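PDB 5YMX: mutual gliding-motility protein MglA from Myxococcus xanthus, which belongs to the ADP-ribosylation factor family of small P-loop proteins and is modelled here with guanosine-5'-diphosphate in its pocket. Local coordinates for residues P135-Y140 / N162-Q167; F59-L64 / T72-Y77. All blocks are in the same frame, centred on the assembly; numbering follows the deposited sequence.

Interaction 1: P135-Y140 / N162-Q167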
# COMPACT_ATOMS: atom_id res chain seq x y z
N PRO A 135 -9.55 -3.58 0.41
CA PRO A 135 -8.51 -4.00 1.36
C PRO A 135 -7.67 -2.82 1.82
O PRO A 135 -7.14 -2.05 1.02
CB PRO A 135 -7.70 -5.00 0.53
CG PRO A 135 -8.75 -5.63 -0.37
CD PRO A 135 -9.62 -4.47 -0.77
N TYR A 136 -7.55 -2.68 3.14
CA TYR A 136 -6.94 -1.50 3.73
C TYR A 136 -6.40 -1.88 5.10
O TYR A 136 -7.12 -2.45 5.93
CB TYR A 136 -8.01 -0.39 3.84
CG TYR A 136 -7.62 0.79 4.71
CD1 TYR A 136 -6.33 1.31 4.67
CD2 TYR A 136 -8.54 1.36 5.58
CE1 TYR A 136 -5.97 2.37 5.47
CE2 TYR A 136 -8.19 2.43 6.39
CZ TYR A 136 -6.89 2.92 6.33
OH TYR A 136 -6.52 3.97 7.13
N VAL A 137 -5.12 -1.59 5.32
CA VAL A 137 -4.48 -1.76 6.62
C VAL A 137 -3.72 -0.49 6.93
O VAL A 137 -3.33 0.27 6.04
CB VAL A 137 -3.54 -2.98 6.67
CG1 VAL A 137 -4.24 -4.25 6.21
CG2 VAL A 137 -2.30 -2.76 5.84
N ILE A 138 -3.49 -0.26 8.22
CA ILE A 138 -2.78 0.92 8.68
C ILE A 138 -1.53 0.51 9.44
O ILE A 138 -1.56 -0.41 10.26
CB ILE A 138 -3.69 1.88 9.49
CG1 ILE A 138 -2.99 3.21 9.78
CG2 ILE A 138 -4.22 1.27 10.78
CD1 ILE A 138 -3.96 4.34 10.14
N GLN A 139 -0.43 1.20 9.16
CA GLN A 139 0.84 0.97 9.83
C GLN A 139 1.19 2.20 10.65
O GLN A 139 1.21 3.31 10.11
CB GLN A 139 1.94 0.71 8.80
CG GLN A 139 3.31 0.45 9.45
CD GLN A 139 4.39 0.32 8.41
OE1 GLN A 139 5.11 1.27 8.14
NE2 GLN A 139 4.50 -0.87 7.80
N TYR A 140 1.45 2.01 11.94
CA TYR A 140 1.96 3.09 12.79
C TYR A 140 3.47 2.93 12.80
O TYR A 140 4.01 2.07 13.50
CB TYR A 140 1.40 2.98 14.21
CG TYR A 140 -0.11 2.95 14.28
CD1 TYR A 140 -0.90 3.72 13.42
CD2 TYR A 140 -0.76 2.16 15.22
CE1 TYR A 140 -2.28 3.68 13.50
CE2 TYR A 140 -2.13 2.14 15.31
CZ TYR A 140 -2.89 2.90 14.45
OH TYR A 140 -4.26 2.86 14.54
N ASN A 162 -11.65 -0.14 13.49
CA ASN A 162 -10.92 -1.37 13.79
C ASN A 162 -10.21 -1.89 12.54
O ASN A 162 -10.19 -3.09 12.27
CB ASN A 162 -11.84 -2.44 14.39
CG ASN A 162 -11.07 -3.60 14.99
OD1 ASN A 162 -9.95 -3.44 15.48
ND2 ASN A 162 -11.66 -4.79 14.95
N ILE A 163 -9.65 -0.96 11.77
CA ILE A 163 -8.81 -1.33 10.63
C ILE A 163 -7.64 -2.14 11.14
O ILE A 163 -7.07 -1.79 12.18
CB ILE A 163 -8.32 -0.05 9.92
CG1 ILE A 163 -9.49 0.81 9.44
CG2 ILE A 163 -7.33 -0.37 8.79
CD1 ILE A 163 -10.45 0.08 8.56
N PRO A 164 -7.23 -3.23 10.48
CA PRO A 164 -6.02 -3.94 10.92
C PRO A 164 -4.85 -2.99 11.03
O PRO A 164 -4.56 -2.22 10.12
CB PRO A 164 -5.80 -4.97 9.79
CG PRO A 164 -7.14 -5.16 9.18
CD PRO A 164 -7.82 -3.82 9.27
N GLU A 165 -4.16 -3.04 12.18
CA GLU A 165 -3.12 -2.09 12.55
C GLU A 165 -1.83 -2.82 12.86
O GLU A 165 -1.84 -3.86 13.54
CB GLU A 165 -3.46 -1.37 13.86
CG GLU A 165 -4.76 -0.66 13.95
CD GLU A 165 -5.05 -0.30 15.38
OE1 GLU A 165 -5.12 -1.21 16.23
OE2 GLU A 165 -5.17 0.90 15.68
N TYR A 166 -0.71 -2.24 12.43
CA TYR A 166 0.60 -2.83 12.64
C TYR A 166 1.58 -1.76 13.10
O TYR A 166 1.69 -0.71 12.47
CB TYR A 166 1.09 -3.52 11.34
CG TYR A 166 0.14 -4.63 11.01
CD1 TYR A 166 0.28 -5.87 11.61
CD2 TYR A 166 -0.97 -4.40 10.19
CE1 TYR A 166 -0.64 -6.87 11.38
CE2 TYR A 166 -1.89 -5.41 9.96
CZ TYR A 166 -1.72 -6.63 10.56
OH TYR A 166 -2.63 -7.63 10.35
N GLN A 167 2.28 -2.04 14.19
CA GLN A 167 3.38 -1.18 14.63
C GLN A 167 4.63 -1.51 13.83
O GLN A 167 4.96 -2.68 13.62
CB GLN A 167 3.65 -1.40 16.11
CG GLN A 167 2.57 -0.89 17.02
CD GLN A 167 3.02 -0.92 18.46
OE1 GLN A 167 3.70 -0.01 18.94
NE2 GLN A 167 2.69 -1.99 19.15
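Ile138 N donates to Pro164 O over 2.9 Å in a nearly straight bond, the first of three backbone bonds that zip strand 136-140 to strand 165-167. Ile138 O then accepts from Tyr166 N, and Tyr140 N donates to Tyr166 O at 2.8 Å; the strands run nearly parallel. Val137 and Gln139 add CA-H...O contacts, Gln139 CA lying 3.2 Å from Tyr166 O.

Before the ladder begins, chi1 of -59° sets Ile163 CG2 anti to its own N, which carries it over one face of the Tyr136 ring, 4.0 Å from the centroid, a CH-pi contact. On the face of the sheet carrying Ile138, Tyr140 OH comes within 2.4 Å of Glu165 OE2, shorter than an ordinary hydrogen bond and so doubtful in nature; ring and carboxylate planes are 79° apart. Arg155 takes Glu165 OE1 in a salt bridge, and Asn159 adds a weak hydrogen bond to OE2. On the other face, Gln139 extends to Asn28 and Thr179.

The contact closes the beta-alpha-beta unit of strand 136-141, helix 151-158 and strand 165-167. Helix 151-158 packs on Ile138 and Tyr140, helix 176-193 on Tyr166, and strand 98-104 pairs with the far edge of strand 136-141.

Interaction 2: F59-L64 / T72-Y77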
# COMPACT_ATOMS: atom_id res chain seq x y z
N PHE A 59 6.51 -8.41 -7.87
CA PHE A 59 7.11 -9.70 -7.56
C PHE A 59 6.03 -10.77 -7.53
O PHE A 59 4.85 -10.48 -7.30
CB PHE A 59 7.90 -9.67 -6.24
CG PHE A 59 7.04 -9.46 -5.03
CD1 PHE A 59 6.57 -8.20 -4.71
CD2 PHE A 59 6.70 -10.53 -4.21
CE1 PHE A 59 5.76 -8.00 -3.58
CE2 PHE A 59 5.89 -10.34 -3.09
CZ PHE A 59 5.43 -9.08 -2.78
N LEU A 60 6.46 -12.00 -7.78
CA LEU A 60 5.55 -13.14 -7.87
C LEU A 60 5.95 -14.10 -6.76
O LEU A 60 6.89 -14.90 -6.93
CB LEU A 60 5.72 -13.82 -9.23
CG LEU A 60 4.77 -14.95 -9.63
CD1 LEU A 60 3.39 -14.40 -9.95
CD2 LEU A 60 5.32 -15.73 -10.82
N PRO A 61 5.28 -14.07 -5.60
CA PRO A 61 5.75 -14.89 -4.47
C PRO A 61 5.60 -16.38 -4.76
O PRO A 61 4.57 -16.83 -5.25
CB PRO A 61 4.86 -14.45 -3.30
CG PRO A 61 3.70 -13.74 -3.91
CD PRO A 61 4.13 -13.21 -5.25
N LEU A 62 6.66 -17.14 -4.46
CA LEU A 62 6.68 -18.57 -4.74
C LEU A 62 5.81 -19.36 -3.77
O LEU A 62 5.36 -20.46 -4.11
CB LEU A 62 8.11 -19.10 -4.69
CG LEU A 62 9.05 -18.63 -5.80
CD1 LEU A 62 10.46 -19.14 -5.54
CD2 LEU A 62 8.55 -19.09 -7.16
N SER A 63 5.57 -18.83 -2.57
CA SER A 63 4.81 -19.57 -1.57
C SER A 63 3.33 -19.70 -1.93
O SER A 63 2.66 -20.61 -1.44
CB SER A 63 4.95 -18.90 -0.20
OG SER A 63 4.45 -17.57 -0.24
N LEU A 64 2.82 -18.81 -2.77
CA LEU A 64 1.38 -18.72 -2.99
C LEU A 64 0.91 -19.77 -3.99
O LEU A 64 1.50 -19.93 -5.06
CB LEU A 64 1.01 -17.33 -3.52
CG LEU A 64 0.71 -16.27 -2.47
CD1 LEU A 64 0.16 -15.02 -3.15
CD2 LEU A 64 -0.28 -16.83 -1.45
N THR A 72 -0.65 -15.07 -8.57
CA THR A 72 -0.87 -13.68 -8.20
C THR A 72 0.47 -12.96 -8.12
O THR A 72 1.36 -13.37 -7.37
CB THR A 72 -1.64 -13.55 -6.89
OG1 THR A 72 -2.92 -14.19 -7.01
CG2 THR A 72 -1.87 -12.07 -6.55
N ARG A 73 0.60 -11.88 -8.88
CA ARG A 73 1.77 -11.01 -8.89
C ARG A 73 1.39 -9.71 -8.19
O ARG A 73 0.38 -9.10 -8.53
CB ARG A 73 2.19 -10.70 -10.33
CG ARG A 73 3.43 -9.80 -10.43
CD ARG A 73 3.90 -9.61 -11.87
NE ARG A 73 4.34 -10.88 -12.46
CZ ARG A 73 5.54 -11.41 -12.25
NH1 ARG A 73 6.42 -10.78 -11.47
NH2 ARG A 73 5.87 -12.56 -12.81
N PHE A 74 2.19 -9.30 -7.21
CA PHE A 74 1.92 -8.10 -6.44
C PHE A 74 2.79 -6.95 -6.93
O PHE A 74 3.99 -7.13 -7.17
CB PHE A 74 2.15 -8.34 -4.94
CG PHE A 74 1.08 -9.18 -4.32
CD1 PHE A 74 -0.12 -8.60 -3.93
CD2 PHE A 74 1.24 -10.55 -4.18
CE1 PHE A 74 -1.13 -9.37 -3.39
CE2 PHE A 74 0.23 -11.32 -3.63
CZ PHE A 74 -0.95 -10.73 -3.23
N HIS A 75 2.18 -5.78 -7.09
CA HIS A 75 2.87 -4.58 -7.52
C HIS A 75 2.72 -3.57 -6.40
O HIS A 75 1.59 -3.20 -6.06
CB HIS A 75 2.23 -4.00 -8.78
CG HIS A 75 2.22 -4.93 -9.96
ND1 HIS A 75 2.86 -4.62 -11.14
CD2 HIS A 75 1.63 -6.13 -10.15
CE1 HIS A 75 2.68 -5.60 -12.00
NE2 HIS A 75 1.94 -6.53 -11.43
N LEU A 76 3.83 -3.12 -5.83
CA LEU A 76 3.81 -2.16 -4.73
C LEU A 76 4.16 -0.79 -5.29
O LEU A 76 5.17 -0.64 -5.99
CB LEU A 76 4.80 -2.54 -3.63
CG LEU A 76 4.74 -3.97 -3.07
CD1 LEU A 76 5.52 -4.03 -1.77
CD2 LEU A 76 3.33 -4.49 -2.88
N TYR A 77 3.33 0.21 -4.96
CA TYR A 77 3.47 1.56 -5.52
C TYR A 77 3.42 2.60 -4.41
O TYR A 77 2.64 2.48 -3.46
CB TYR A 77 2.28 1.89 -6.45
CG TYR A 77 2.43 1.39 -7.86
CD1 TYR A 77 2.24 0.05 -8.18
CD2 TYR A 77 2.76 2.27 -8.88
CE1 TYR A 77 2.39 -0.39 -9.49
CE2 TYR A 77 2.92 1.84 -10.19
CZ TYR A 77 2.74 0.51 -10.48
OH TYR A 77 2.89 0.08 -11.79
O HOH W 1 2.44 -15.92 -7.02
O HOH W 2 0.39 -17.40 -6.94
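Phe59 and Phe74 form an antiparallel hydrogen-bonded pair, each backbone N reaching the other's O at 2.9 Å, with N-H...O angles of about 155°. Their side chains share one face of the sheet. With chi1 at 66°, Phe59 CG sits between its own N and carbonyl carbon, and the ring leans across the pair to place CE1 3.9 Å from Phe74 CB. The same CE1 meets Leu76 CG near the ring plane. The Phe74 ring is approached at the edge: Leu64 CD1 lies in the ring plane, 3.7 Å from CE2, while Pro61 CG comes to CD2 at 4.0 Å. Over one face of this ring stands Thr72 CG2, 3.6 Å above the plane and toward the rim.

On the other face of the sheet, Arg73 runs extended through chi2 and bends at chi3 (-64°), which turns its guanidinium over Leu60. Leu60 CB lies 3.5 Å above that plane, toward its rim, while CD1 reaches back to Thr72 O at 3.4 Å. Salt bridges from Arg73 NE to Glu10 and from NH1 to Asp58 fix the rotation of the flat group.

From Pro61 onward the loop leaves the strand, and two waters link the backbones. One bridges the carbonyls of Pro61 and Thr72; the other accepts from Thr72 N and makes a weak bond to Leu64 O.

Strands 53-59 and 71-78 form an antiparallel hairpin that probably corresponds to the interswitch of Arf-family proteins, and this contact lies at its loop end. Strand 10-18 pairs in parallel on the opposite edge of strand 71-78, and helix 176-193 packs against Leu64, Thr72 and Phe74 through Ala184 and Leu188.

Both interactions belong to one mixed sheet, but to different parts of it: their centres lie 20 Å apart, their nearest atoms about 9 Å, and they do not touch. Interaction 1 is a parallel ladder within a crossover unit; interaction 2 is antiparallel, at the end of a hairpin where the loop diverges. Each is partly buried, with strands 136-140 and 72-77 the more enclosed partners. Helix 176-193 touches both, through Tyr166 in one and Phe74 in the other. Interaction 1 comes closer to the bound guanosine-5'-diphosphate: the side chain of Gln139 lies about 7 Å away, that of Leu76 about 12 Å.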